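Local coordinates for putative PAS/PAC sensor protein (Nakamurella multipartita DSM 44233, PDB 6HMJ), which is a blue-light receptor that carries a flavin mononucleotide chromophore and mediates RNA binding and translational regulation, at residues 169-172 with 173-176. Residues are numbered along the deposited sequence; the frame is centred on the assembly and turned at random.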
loop_
_atom_site.group_PDB
_atom_site.type_symbol
_atom_site.label_atom_id
_atom_site.label_comp_id
_atom_site.label_asym_id
_atom_site.label_seq_id
_atom_site.Cartn_x
_atom_site.Cartn_y
_atom_site.Cartn_z
ATOM N N ASN A 169 -9.138 -5.169 -17.146
ATOM C CA ASN A 169 -9.846 -6.444 -17.052
ATOM C C ASN A 169 -9.202 -7.348 -16.001
ATOM O O ASN A 169 -8.866 -8.508 -16.253
ATOM C CB ASN A 169 -9.901 -7.132 -18.416
ATOM C CG ASN A 169 -10.822 -8.335 -18.424
ATOM O OD1 ASN A 169 -11.399 -8.697 -17.399
ATOM N ND2 ASN A 169 -10.977 -8.954 -19.589
ATOM N N ARG A 170 -9.040 -6.796 -14.801
ATOM C CA ARG A 170 -8.487 -7.510 -13.663
ATOM C C ARG A 170 -9.454 -7.412 -12.491
ATOM O O ARG A 170 -10.277 -6.496 -12.412
ATOM C CB ARG A 170 -7.125 -6.937 -13.244
ATOM C CG ARG A 170 -6.017 -7.135 -14.254
ATOM C CD ARG A 170 -4.776 -6.330 -13.876
ATOM N NE ARG A 170 -3.649 -6.614 -14.763
ATOM C CZ ARG A 170 -2.518 -7.217 -14.397
ATOM N NH1 ARG A 170 -2.323 -7.605 -13.141
ATOM N NH2 ARG A 170 -1.567 -7.421 -15.296
ATOM N N LYS A 171 -9.355 -8.374 -11.579
ATOM C CA LYS A 171 -10.051 -8.261 -10.307
ATOM C C LYS A 171 -9.307 -7.293 -9.397
ATOM O O LYS A 171 -8.073 -7.292 -9.340
ATOM C CB LYS A 171 -10.190 -9.619 -9.624
ATOM C CG LYS A 171 -11.143 -10.577 -10.316
ATOM C CD LYS A 171 -11.585 -11.672 -9.355
ATOM C CE LYS A 171 -12.573 -12.631 -9.994
ATOM N NZ LYS A 171 -13.028 -13.679 -9.031
ATOM N N LEU A 172 -10.073 -6.465 -8.688
ATOM C CA LEU A 172 -9.536 -5.436 -7.809
ATOM C C LEU A 172 -8.357 -5.929 -6.982
ATOM O O LEU A 172 -7.362 -5.213 -6.831
ATOM C CB LEU A 172 -10.638 -4.929 -6.876
ATOM C CG LEU A 172 -10.206 -3.938 -5.795
ATOM C CD1 LEU A 172 -9.542 -2.729 -6.426
ATOM C CD2 LEU A 172 -11.390 -3.518 -4.939
ATOM N N ARG A 173 -8.449 -7.143 -6.438
ATOM C CA ARG A 173 -7.369 -7.645 -5.596
ATOM C C ARG A 173 -6.111 -7.909 -6.415
ATOM O O ARG A 173 -4.995 -7.665 -5.943
ATOM C CB ARG A 173 -7.809 -8.911 -4.861
ATOM C CG ARG A 173 -8.173 -10.079 -5.757
ATOM C CD ARG A 173 -8.654 -11.261 -4.932
ATOM N NE ARG A 173 -8.970 -12.422 -5.761
ATOM C CZ ARG A 173 -10.163 -12.670 -6.299
ATOM N NH1 ARG A 173 -11.178 -11.837 -6.107
ATOM N NH2 ARG A 173 -10.338 -13.758 -7.036
ATOM N N ASP A 174 -6.269 -8.397 -7.649
ATOM C CA ASP A 174 -5.108 -8.615 -8.505
ATOM C C ASP A 174 -4.469 -7.292 -8.902
ATOM O O ASP A 174 -3.239 -7.171 -8.921
ATOM C CB ASP A 174 -5.509 -9.404 -9.750
ATOM C CG ASP A 174 -6.019 -10.785 -9.420
ATOM O OD1 ASP A 174 -5.535 -11.373 -8.431
ATOM O OD2 ASP A 174 -6.895 -11.285 -10.156
ATOM N N LEU A 175 -5.288 -6.290 -9.223
ATOM C CA LEU A 175 -4.757 -4.963 -9.510
ATOM C C LEU A 175 -3.965 -4.433 -8.320
ATOM O O LEU A 175 -2.841 -3.943 -8.474
ATOM C CB LEU A 175 -5.898 -4.005 -9.858
ATOM C CG LEU A 175 -5.458 -2.588 -10.243
ATOM C CD1 LEU A 175 -5.064 -2.538 -11.715
ATOM C CD2 LEU A 175 -6.541 -1.565 -9.928
ATOM N N ALA A 176 -4.547 -4.520 -7.121
ATOM C CA ALA A 176 -3.883 -4.014 -5.926
ATOM C C ALA A 176 -2.504 -4.636 -5.754
ATOM O O ALA A 176 -1.516 -3.932 -5.514
ATOM C CB ALA A 176 -4.751 -4.281 -4.695
#
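Lys171 and Arg173 run side by side off the start of helix 172-185, both chains pointing the same way, with Lys171 in the N-cap position. From CB outward, the lysine meets Asp174 first and then the arginine. Its CB sits 3.7 Å from OD2 of Asp174 and also lies over one face of the Arg173 guanidinium, toward the rim of that group. CG is turned anti to the carbonyl carbon (chi1 -69°), and from there the chain is extended, which carries it alongside the arginine. CD comes up against the guanidinium nitrogens, 3.3 Å from Arg173 NH1. CE passes 3.9 Å from NH2 of Arg173, and at the tip NZ stands 3.3 Å from that same NH2, two donors with nothing to share between them. Arg173 reaches this place with CG set between its backbone N and carbonyl carbon (chi1 62°), then runs straight out to NE.

Beneath the side chains the first helical turn closes. The carbonyl O of Lys171 takes the N-H of Leu175 at 3.0 Å in a nearly straight bond, and a weak, bent one from Asp174 N. One residue on, Leu172 O receives Ala176 N at 2.9 Å. The Leu172 side chain packs on Phe158 and Leu161 of helix 154-167 and on Ile139 of helix 114-149; Ala176 also packs on Ile139. The turn thus joins these helices within the ANTAR family region, the kind of domain associated with RNA binding.

Running side by side, the lysine and arginine would probably add positive charge at the helix start, where their exposed tips may well move apart. The carboxylate of Asp174 is near but 6.7 Å from Lys171 NZ, measured to OD2, so it probably offsets that charge only in part, through space rather than by pairing.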